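Local structure of putative sulfatase yidJ (Bacteroides fragilis, 2QZU) at residues Asp327-Glu332 and Gln399-Val404; Arg414-Asp419 and Arg463-Trp468; Tyr421-His426 and Val435-Arg440. The protein probably hydrolyses sulfate esters, as expected of a calcium-dependent arylsulfatase of the alkaline phosphatase clan. All coordinates share one frame; numbering follows the deposited sequence.

Interaction 1. Residues Asp327-Glu332 and Gln399-Val404; sequences DIFYEE and QPYYFV
Asp327 meets strand 399-404, outermost of its sheet within the chain, through its carboxylate, which lies at the rim of the Phe403 ring: OD1 is 3.3 Å from Phe403 CD1, near the ring plane, where the slightly positive ring hydrogens suit an anion. The carboxylate and ring planes stand 54° apart. No hydrogen bond runs directly between the segments; water takes that role. One water donates to Asp327 OD1 (2.6 Å) and to Tyr402 O while accepting from Tyr401 OH; a second donates to both Asp327 O and Tyr401 OH. The tyrosine hydroxyl is thus gripped by two waters and links the loop to the strand. Ile328 points its CB away from the strand, yet its backbone passes the same hydroxyl, CA lying 3.2 Å from Tyr401 OH. Its CD1 lies over the rim of one face of the Phe329 ring. Phe329 carries the apolar part of the contact. Its CB sits over the centre of the Tyr401 ring, 3.7 Å from the centroid in a CH-pi contact, and CG is wedged between backbone N and carbonyl carbon (chi1 45°), which swings the phenyl ring out past the tyrosine. The edge of Phe329 is thereby turned toward the face of Tyr401 in an offset edge-to-face pair with planes at 79°, Phe329 CD1 being 3.7 Å from Tyr401 CE2. Tyr330 is the N-cap of helix 331-334. The loop lies across one side of the C-terminal four-stranded sheet, for Phe329 also reaches Ile436 and Phe438 on strand 431-439, while Tyr401 and Phe403 pack against Tyr413 on the adjacent strand 412-417.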
loop_
_atom_site.group_PDB
_atom_site.type_symbol
_atom_site.label_atom_id
_atom_site.label_comp_id
_atom_site.label_asym_id
_atom_site.label_seq_id
_atom_site.Cartn_x
_atom_site.Cartn_y
_atom_site.Cartn_z
ATOM N N ASP A 327 12.703 16.345 0.566
ATOM C CA ASP A 327 13.773 16.590 1.525
ATOM C C ASP A 327 15.099 16.799 0.768
ATOM O O ASP A 327 16.139 16.272 1.162
ATOM C CB ASP A 327 13.926 15.412 2.498
ATOM C CG ASP A 327 14.681 15.816 3.771
ATOM O OD1 ASP A 327 15.147 16.958 3.830
ATOM O OD2 ASP A 327 14.804 15.007 4.712
ATOM N N ILE A 328 15.045 17.584 -0.305
ATOM C CA ILE A 328 16.226 17.852 -1.117
ATOM C C ILE A 328 16.104 19.192 -1.841
ATOM O O ILE A 328 15.003 19.714 -2.024
ATOM C CB ILE A 328 16.445 16.705 -2.132
ATOM C CG1 ILE A 328 17.806 16.854 -2.808
ATOM C CG2 ILE A 328 15.326 16.695 -3.162
ATOM C CD1 ILE A 328 18.979 16.596 -1.885
ATOM N N PHE A 329 17.235 19.736 -2.266
ATOM C CA PHE A 329 17.273 21.042 -2.910
ATOM C C PHE A 329 16.751 21.179 -4.336
ATOM O O PHE A 329 16.602 22.298 -4.827
ATOM C CB PHE A 329 18.698 21.589 -2.843
ATOM C CG PHE A 329 19.741 20.580 -3.206
ATOM C CD1 PHE A 329 20.554 20.021 -2.224
ATOM C CD2 PHE A 329 19.875 20.146 -4.521
ATOM C CE1 PHE A 329 21.492 19.042 -2.550
ATOM C CE2 PHE A 329 20.808 19.168 -4.858
ATOM C CZ PHE A 329 21.616 18.615 -3.870
ATOM N N TYR A 330 16.478 20.065 -5.006
ATOM C CA TYR A 330 15.974 20.126 -6.376
ATOM C C TYR A 330 14.657 20.898 -6.480
ATOM O O TYR A 330 13.822 20.856 -5.571
ATOM C CB TYR A 330 15.797 18.710 -6.934
ATOM C CG TYR A 330 17.107 17.999 -7.198
ATOM C CD1 TYR A 330 18.037 18.528 -8.098
ATOM C CD2 TYR A 330 17.416 16.800 -6.559
ATOM C CE1 TYR A 330 19.246 17.878 -8.355
ATOM C CE2 TYR A 330 18.621 16.138 -6.809
ATOM C CZ TYR A 330 19.531 16.687 -7.709
ATOM O OH TYR A 330 20.727 16.047 -7.955
ATOM N N GLU A 331 14.483 21.600 -7.598
ATOM C CA GLU A 331 13.281 22.392 -7.842
ATOM C C GLU A 331 11.952 21.657 -7.627
ATOM O O GLU A 331 11.032 22.219 -7.043
ATOM C CB GLU A 331 13.298 22.953 -9.267
ATOM C CG GLU A 331 14.291 24.075 -9.502
ATOM C CD GLU A 331 13.984 25.299 -8.671
ATOM O OE1 GLU A 331 14.627 25.478 -7.618
ATOM O OE2 GLU A 331 13.089 26.076 -9.071
ATOM N N GLU A 332 11.844 20.416 -8.102
ATOM C CA GLU A 332 10.586 19.677 -7.956
ATOM C C GLU A 332 10.227 19.439 -6.490
ATOM O O GLU A 332 9.071 19.177 -6.156
ATOM C CB GLU A 332 10.643 18.334 -8.698
ATOM C CG GLU A 332 11.641 17.344 -8.123
ATOM C CD GLU A 332 13.018 17.453 -8.751
ATOM O OE1 GLU A 332 13.348 18.520 -9.310
ATOM O OE2 GLU A 332 13.779 16.467 -8.676
ATOM N N GLN A 399 16.525 32.973 -0.935
ATOM C CA GLN A 399 15.986 32.108 0.108
ATOM C C GLN A 399 16.955 30.988 0.459
ATOM O O GLN A 399 17.689 30.495 -0.399
ATOM C CB GLN A 399 14.654 31.500 -0.345
ATOM C CG GLN A 399 13.526 32.504 -0.544
ATOM C CD GLN A 399 12.939 33.005 0.764
ATOM O OE1 GLN A 399 13.381 32.622 1.847
ATOM N NE2 GLN A 399 11.929 33.866 0.667
ATOM N N PRO A 400 16.963 30.565 1.731
ATOM C CA PRO A 400 17.852 29.493 2.184
ATOM C C PRO A 400 17.315 28.091 1.891
ATOM O O PRO A 400 16.156 27.923 1.505
ATOM C CB PRO A 400 17.942 29.749 3.682
ATOM C CG PRO A 400 16.548 30.220 4.003
ATOM C CD PRO A 400 16.262 31.186 2.875
ATOM N N TYR A 401 18.183 27.096 2.055
ATOM C CA TYR A 401 17.821 25.690 1.890
ATOM C C TYR A 401 18.351 24.971 3.124
ATOM O O TYR A 401 19.451 25.270 3.591
ATOM C CB TYR A 401 18.457 25.058 0.652
ATOM C CG TYR A 401 18.338 23.547 0.676
ATOM C CD1 TYR A 401 17.096 22.924 0.543
ATOM C CD2 TYR A 401 19.450 22.745 0.922
ATOM C CE1 TYR A 401 16.965 21.540 0.662
ATOM C CE2 TYR A 401 19.329 21.360 1.045
ATOM C CZ TYR A 401 18.085 20.767 0.915
ATOM O OH TYR A 401 17.954 19.399 1.050
ATOM N N TYR A 402 17.591 24.011 3.638
ATOM C CA TYR A 402 18.005 23.284 4.833
ATOM C C TYR A 402 17.784 21.781 4.840
ATOM O O TYR A 402 16.841 21.263 4.246
ATOM C CB TYR A 402 17.239 23.789 6.066
ATOM C CG TYR A 402 17.504 25.202 6.481
ATOM C CD1 TYR A 402 18.558 25.509 7.345
ATOM C CD2 TYR A 402 16.707 26.243 6.009
ATOM C CE1 TYR A 402 18.807 26.818 7.726
ATOM C CE2 TYR A 402 16.951 27.556 6.382
ATOM C CZ TYR A 402 18.003 27.835 7.239
ATOM O OH TYR A 402 18.270 29.135 7.592
ATOM N N PHE A 403 18.684 21.110 5.549
ATOM C CA PHE A 403 18.586 19.699 5.863
ATOM C C PHE A 403 19.397 19.612 7.142
ATOM O O PHE A 403 20.596 19.890 7.144
ATOM C CB PHE A 403 19.198 18.724 4.864
ATOM C CG PHE A 403 19.172 17.311 5.380
ATOM C CD1 PHE A 403 17.951 16.667 5.582
ATOM C CD2 PHE A 403 20.337 16.686 5.819
ATOM C CE1 PHE A 403 17.888 15.429 6.223
ATOM C CE2 PHE A 403 20.285 15.450 6.462
ATOM C CZ PHE A 403 19.056 14.820 6.666
ATOM N N VAL A 404 18.726 19.263 8.232
ATOM C CA VAL A 404 19.381 19.151 9.528
ATOM C C VAL A 404 19.236 17.725 10.040
ATOM O O VAL A 404 18.127 17.195 10.101
ATOM C CB VAL A 404 18.737 20.108 10.567
ATOM C CG1 VAL A 404 19.466 19.994 11.909
ATOM C CG2 VAL A 404 18.777 21.535 10.059
HETATM O O HOH W 1 15.775 19.281 2.776
HETATM O O HOH W 2 18.909 16.627 1.699
#

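Interaction 2. Residues Arg414-Asp419 and Arg463-Trp468; sequences RGLRTD and RQLKTW
Leu416 and Leu465 join strand 412-417 to helix 455-471, an alpha-on-beta packing in which the C-terminal helix covers one side of an antiparallel four-stranded sheet. Strand and helix segments run at 111° to each other, their axes 8.6 Å apart at closest approach, so contact concentrates on a few side chains. The CB of Leu416 is directed toward the helix, and its two methyls diverge along the helical surface. CD1 reaches the turn at Gln464 and Leu465, lying 3.7 Å from Gln464 CG; CD2 turns to the indole of Trp468, one turn further on. Between these branches the two leucines cross obliquely, branch point to branch point, Leu416 CG 4.1 Å from Leu465 CG. A branched leucine suits this place because each methyl can serve a different helical residue. Gln464 lies at the margin: CG is anti to the backbone N (chi1 -174°), and the extended chain lies alongside Leu416 CD1 from CB to the amide carbon. Leu465 leans toward the strand backbone instead, its CD1 coming to 3.7 Å from Arg414 O, and its side chain also touches Val425 on the next strand. Arg414 contributes its CB, packed against Leu465 CD1, but the chain bends at CG and leaves the leucines, its NE forming a salt bridge with Asp474 OD1. The Trp468 indole likewise pairs its NE1 with the hydroxyl of Tyr402, while on the strand side Leu416 CD2 approaches Trp468 CG at 4.4 Å, obliquely to the ring.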
loop_
_atom_site.group_PDB
_atom_site.type_symbol
_atom_site.label_atom_id
_atom_site.label_comp_id
_atom_site.label_asym_id
_atom_site.label_seq_id
_atom_site.Cartn_x
_atom_site.Cartn_y
_atom_site.Cartn_z
ATOM N N ARG A 414 23.211 23.173 3.976
ATOM C CA ARG A 414 22.791 24.564 4.113
ATOM C C ARG A 414 23.002 25.115 2.711
ATOM O O ARG A 414 23.991 24.789 2.052
ATOM C CB ARG A 414 23.631 25.344 5.127
ATOM C CG ARG A 414 23.414 24.910 6.563
ATOM C CD ARG A 414 21.983 25.149 7.056
ATOM N NE ARG A 414 21.904 24.900 8.493
ATOM C CZ ARG A 414 21.974 23.696 9.053
ATOM N NH1 ARG A 414 22.108 22.613 8.298
ATOM N NH2 ARG A 414 21.957 23.577 10.375
ATOM N N GLY A 415 22.063 25.919 2.235
ATOM C CA GLY A 415 22.219 26.453 0.898
ATOM C C GLY A 415 21.457 27.733 0.660
ATOM O O GLY A 415 20.832 28.283 1.564
ATOM N N LEU A 416 21.522 28.202 -0.579
ATOM C CA LEU A 416 20.844 29.418 -0.990
ATOM C C LEU A 416 20.249 29.218 -2.379
ATOM O O LEU A 416 20.808 28.495 -3.202
ATOM C CB LEU A 416 21.834 30.585 -1.035
ATOM C CG LEU A 416 22.529 31.032 0.250
ATOM C CD1 LEU A 416 23.618 32.043 -0.101
ATOM C CD2 LEU A 416 21.518 31.634 1.210
ATOM N N ARG A 417 19.110 29.851 -2.628
ATOM C CA ARG A 417 18.461 29.774 -3.931
ATOM C C ARG A 417 18.255 31.201 -4.416
ATOM O O ARG A 417 17.501 31.962 -3.808
ATOM C CB ARG A 417 17.101 29.059 -3.837
ATOM C CG ARG A 417 16.373 28.909 -5.191
ATOM C CD ARG A 417 15.033 28.185 -5.031
ATOM N NE ARG A 417 14.333 27.974 -6.301
ATOM C CZ ARG A 417 13.747 28.935 -7.011
ATOM N NH1 ARG A 417 13.765 30.189 -6.587
ATOM N NH2 ARG A 417 13.127 28.637 -8.148
ATOM N N THR A 418 18.953 31.582 -5.482
ATOM C CA THR A 418 18.785 32.919 -6.035
ATOM C C THR A 418 17.867 32.748 -7.239
ATOM O O THR A 418 17.502 31.620 -7.583
ATOM C CB THR A 418 20.118 33.533 -6.516
ATOM O OG1 THR A 418 20.469 32.980 -7.789
ATOM C CG2 THR A 418 21.230 33.248 -5.515
ATOM N N ASP A 419 17.498 33.850 -7.885
ATOM C CA ASP A 419 16.620 33.762 -9.042
ATOM C C ASP A 419 17.247 32.996 -10.202
ATOM O O ASP A 419 16.571 32.701 -11.185
ATOM C CB ASP A 419 16.196 35.159 -9.518
ATOM C CG ASP A 419 17.375 36.082 -9.753
ATOM O OD1 ASP A 419 18.449 35.598 -10.170
ATOM O OD2 ASP A 419 17.219 37.300 -9.530
ATOM N N ARG A 463 30.576 33.117 1.181
ATOM C CA ARG A 463 30.524 34.183 2.173
ATOM C C ARG A 463 29.076 34.603 2.402
ATOM O O ARG A 463 28.685 34.916 3.523
ATOM C CB ARG A 463 31.360 35.396 1.743
ATOM C CG ARG A 463 30.918 36.081 0.465
ATOM C CD ARG A 463 31.592 37.445 0.348
ATOM N NE ARG A 463 31.375 38.080 -0.950
ATOM C CZ ARG A 463 31.935 37.672 -2.083
ATOM N NH1 ARG A 463 32.750 36.625 -2.082
ATOM N NH2 ARG A 463 31.685 38.312 -3.218
ATOM N N GLN A 464 28.283 34.589 1.336
ATOM C CA GLN A 464 26.879 34.967 1.434
ATOM C C GLN A 464 26.133 33.986 2.347
ATOM O O GLN A 464 25.307 34.395 3.159
ATOM C CB GLN A 464 26.242 34.998 0.039
ATOM C CG GLN A 464 24.806 35.515 0.015
ATOM C CD GLN A 464 24.217 35.579 -1.388
ATOM O OE1 GLN A 464 23.028 35.853 -1.558
ATOM N NE2 GLN A 464 25.047 35.332 -2.398
ATOM N N LEU A 465 26.448 32.698 2.225
ATOM C CA LEU A 465 25.802 31.670 3.046
ATOM C C LEU A 465 26.231 31.839 4.501
ATOM O O LEU A 465 25.409 31.783 5.415
ATOM C CB LEU A 465 26.209 30.269 2.569
ATOM C CG LEU A 465 25.198 29.115 2.637
ATOM C CD1 LEU A 465 25.960 27.813 2.788
ATOM C CD2 LEU A 465 24.223 29.288 3.784
ATOM N N LYS A 466 27.530 32.040 4.708
ATOM C CA LYS A 466 28.059 32.213 6.055
ATOM C C LYS A 466 27.382 33.392 6.746
ATOM O O LYS A 466 26.989 33.300 7.911
ATOM C CB LYS A 466 29.575 32.428 6.003
ATOM C CG LYS A 466 30.255 32.367 7.364
ATOM C CD LYS A 466 31.761 32.527 7.222
ATOM C CE LYS A 466 32.454 32.585 8.574
ATOM N NZ LYS A 466 32.356 31.309 9.336
ATOM N N THR A 467 27.242 34.500 6.024
ATOM C CA THR A 467 26.602 35.691 6.575
ATOM C C THR A 467 25.157 35.376 6.961
ATOM O O THR A 467 24.676 35.819 8.006
ATOM C CB THR A 467 26.617 36.852 5.557
ATOM O OG1 THR A 467 27.974 37.181 5.230
ATOM C CG2 THR A 467 25.929 38.080 6.135
ATOM N N TRP A 468 24.477 34.605 6.115
ATOM C CA TRP A 468 23.094 34.211 6.368
ATOM C C TRP A 468 22.988 33.345 7.618
ATOM O O TRP A 468 22.121 33.559 8.465
ATOM C CB TRP A 468 22.521 33.440 5.166
ATOM C CG TRP A 468 21.193 32.797 5.465
ATOM C CD1 TRP A 468 20.969 31.499 5.824
ATOM C CD2 TRP A 468 19.922 33.452 5.520
ATOM N NE1 TRP A 468 19.637 31.305 6.106
ATOM C CE2 TRP A 468 18.971 32.488 5.927
ATOM C CE3 TRP A 468 19.495 34.762 5.268
ATOM C CZ2 TRP A 468 17.616 32.794 6.086
ATOM C CZ3 TRP A 468 18.144 35.066 5.429
ATOM C CH2 TRP A 468 17.224 34.086 5.833
#

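Interaction 3. Residues Tyr421-His426 and Val435-Arg440; sequences YTYAVH and VILFDR
Thr422 and Phe438 form a hydrogen-bonded pair in the antiparallel beta hairpin of strands 421-428 and 431-439. Thr422 N donates to Phe438 O at 3.1 Å and Phe438 N returns the bond; Ala424 and Ile436 repeat the exchange two residues on, Ile436 N lying 2.8 Å from Ala424 O. Between these pairs Leu437 lies opposite Tyr423, and Leu437 CD1 packs against both tyrosines, 4.0 Å from Tyr421 CD1 and 4.1 Å from Tyr423 CB. The Tyr423 ring, with CG anti to the backbone N (chi1 176°), reaches diagonally across to Val435 on the partner strand, CE1 meeting Val435 CG1 at 3.6 Å. Tyr421 brings CD1 to Asp439 CA and CE1 to its CB, ring and carboxylate planes 57° apart; the carboxylate itself is held by Arg420. This face is covered by helix 455-471, where large apolar and aromatic groups find partners in Leu457, Thr458 and Phe461. Ile436 and Phe438 project from the other face toward Phe329 and Glu446. At the end of the hairpin Arg440, whose NH2 bonds Thr418 O, bends its chain at CD and gives a weak hydrogen bond from NH1 to Thr422 OG1, 2.9 Å long at 128°.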
loop_
_atom_site.group_PDB
_atom_site.type_symbol
_atom_site.label_atom_id
_atom_site.label_comp_id
_atom_site.label_asym_id
_atom_site.label_seq_id
_atom_site.Cartn_x
_atom_site.Cartn_y
_atom_site.Cartn_z
ATOM N N TYR A 421 20.592 30.768 -9.513
ATOM C CA TYR A 421 21.381 29.660 -8.978
ATOM C C TYR A 421 20.841 28.982 -7.722
ATOM O O TYR A 421 20.147 29.593 -6.915
ATOM C CB TYR A 421 22.792 30.154 -8.629
ATOM C CG TYR A 421 23.599 30.710 -9.782
ATOM C CD1 TYR A 421 24.237 29.861 -10.684
ATOM C CD2 TYR A 421 23.729 32.088 -9.962
ATOM C CE1 TYR A 421 24.991 30.371 -11.742
ATOM C CE2 TYR A 421 24.479 32.608 -11.016
ATOM C CZ TYR A 421 25.105 31.743 -11.900
ATOM O OH TYR A 421 25.845 32.251 -12.945
ATOM N N THR A 422 21.174 27.704 -7.573
ATOM C CA THR A 422 20.834 26.958 -6.369
ATOM C C THR A 422 22.200 26.472 -5.893
ATOM O O THR A 422 22.883 25.728 -6.600
ATOM C CB THR A 422 19.913 25.755 -6.644
ATOM O OG1 THR A 422 18.629 26.227 -7.069
ATOM C CG2 THR A 422 19.731 24.923 -5.372
ATOM N N TYR A 423 22.604 26.931 -4.713
ATOM C CA TYR A 423 23.897 26.579 -4.134
ATOM C C TYR A 423 23.692 25.871 -2.807
ATOM O O TYR A 423 22.828 26.254 -2.021
ATOM C CB TYR A 423 24.722 27.852 -3.907
ATOM C CG TYR A 423 26.053 27.637 -3.218
ATOM C CD1 TYR A 423 27.139 27.102 -3.908
ATOM C CD2 TYR A 423 26.224 27.973 -1.874
ATOM C CE1 TYR A 423 28.365 26.907 -3.276
ATOM C CE2 TYR A 423 27.448 27.783 -1.234
ATOM C CZ TYR A 423 28.512 27.249 -1.944
ATOM O OH TYR A 423 29.720 27.054 -1.321
ATOM N N ALA A 424 24.476 24.830 -2.561
ATOM C CA ALA A 424 24.366 24.109 -1.304
ATOM C C ALA A 424 25.691 23.478 -0.915
ATOM O O ALA A 424 26.482 23.084 -1.773
ATOM C CB ALA A 424 23.298 23.038 -1.408
ATOM N N VAL A 425 25.936 23.408 0.387
ATOM C CA VAL A 425 27.144 22.780 0.896
ATOM C C VAL A 425 26.710 21.729 1.900
ATOM O O VAL A 425 25.693 21.889 2.586
ATOM C CB VAL A 425 28.099 23.787 1.600
ATOM C CG1 VAL A 425 28.526 24.873 0.623
ATOM C CG2 VAL A 425 27.434 24.391 2.829
ATOM N N HIS A 426 27.456 20.638 1.966
ATOM C CA HIS A 426 27.140 19.587 2.912
ATOM C C HIS A 426 28.274 19.476 3.910
ATOM O O HIS A 426 29.436 19.698 3.572
ATOM C CB HIS A 426 26.941 18.244 2.205
ATOM C CG HIS A 426 26.590 17.128 3.137
ATOM N ND1 HIS A 426 27.540 16.363 3.781
ATOM C CD2 HIS A 426 25.389 16.683 3.580
ATOM C CE1 HIS A 426 26.943 15.497 4.578
ATOM N NE2 HIS A 426 25.637 15.670 4.475
ATOM N N VAL A 435 30.115 20.328 -2.289
ATOM C CA VAL A 435 29.676 21.637 -2.749
ATOM C C VAL A 435 28.871 21.418 -4.023
ATOM O O VAL A 435 29.321 20.746 -4.952
ATOM C CB VAL A 435 30.874 22.574 -3.053
ATOM C CG1 VAL A 435 30.367 23.932 -3.506
ATOM C CG2 VAL A 435 31.741 22.728 -1.811
ATOM N N ILE A 436 27.672 21.983 -4.060
ATOM C CA ILE A 436 26.791 21.825 -5.205
ATOM C C ILE A 436 26.331 23.177 -5.735
ATOM O O ILE A 436 25.961 24.062 -4.968
ATOM C CB ILE A 436 25.562 20.980 -4.810
ATOM C CG1 ILE A 436 26.032 19.617 -4.288
ATOM C CG2 ILE A 436 24.628 20.808 -6.001
ATOM C CD1 ILE A 436 24.981 18.854 -3.511
ATOM N N LEU A 437 26.363 23.335 -7.055
ATOM C CA LEU A 437 25.937 24.577 -7.677
ATOM C C LEU A 437 25.263 24.293 -9.011
ATOM O O LEU A 437 25.826 23.617 -9.869
ATOM C CB LEU A 437 27.132 25.513 -7.893
ATOM C CG LEU A 437 26.837 26.839 -8.606
ATOM C CD1 LEU A 437 25.815 27.639 -7.811
ATOM C CD2 LEU A 437 28.128 27.633 -8.770
ATOM N N PHE A 438 24.046 24.798 -9.169
ATOM C CA PHE A 438 23.298 24.621 -10.408
ATOM C C PHE A 438 22.921 25.979 -10.985
ATOM O O PHE A 438 22.484 26.872 -10.255
ATOM C CB PHE A 438 21.998 23.840 -10.174
ATOM C CG PHE A 438 22.199 22.418 -9.747
ATOM C CD1 PHE A 438 21.770 21.994 -8.490
ATOM C CD2 PHE A 438 22.784 21.494 -10.605
ATOM C CE1 PHE A 438 21.920 20.660 -8.097
ATOM C CE2 PHE A 438 22.941 20.165 -10.225
ATOM C CZ PHE A 438 22.507 19.746 -8.969
ATOM N N ASP A 439 23.102 26.125 -12.293
ATOM C CA ASP A 439 22.737 27.346 -13.002
ATOM C C ASP A 439 21.398 26.973 -13.628
ATOM O O ASP A 439 21.357 26.300 -14.655
ATOM C CB ASP A 439 23.756 27.647 -14.106
ATOM C CG ASP A 439 23.404 28.893 -14.905
ATOM O OD1 ASP A 439 22.203 29.225 -15.005
ATOM O OD2 ASP A 439 24.328 29.531 -15.446
ATOM N N ARG A 440 20.303 27.402 -13.008
ATOM C CA ARG A 440 18.975 27.051 -13.504
ATOM C C ARG A 440 18.569 27.685 -14.834
ATOM O O ARG A 440 17.598 27.256 -15.456
ATOM C CB ARG A 440 17.924 27.352 -12.434
ATOM C CG ARG A 440 18.176 26.631 -11.114
ATOM C CD ARG A 440 16.893 26.526 -10.292
ATOM N NE ARG A 440 16.256 27.824 -10.103
ATOM C CZ ARG A 440 16.702 28.775 -9.286
ATOM N NH1 ARG A 440 17.798 28.582 -8.560
ATOM N NH2 ARG A 440 16.057 29.929 -9.207
#

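All three contacts belong to the C-terminal antiparallel sheet, ordered 399-404, 412-417, 421-428, 431-439. Interaction 3 closes its last hairpin, interaction 2 lays a helix on one side, and interaction 1 brings a loop to the other; their centres lie 10 to 12 Å apart. Interactions 1 and 3 meet where Phe329 CZ approaches Ile436 CD1 at 3.4 Å. Interactions 1 and 2 are tied by a salt bridge, Glu331 OE2 to Arg417 NH2, 2.7 Å. Interactions 2 and 3 join through a probable hydrogen bond between neighbouring strands, Leu416 N to Tyr423 O, 2.8 Å. Asp327 of interaction 1 touches Val75, the neighbour of Ser76, which is predicted to become 3-oxoalanine (formylglycine) but is unmodified here.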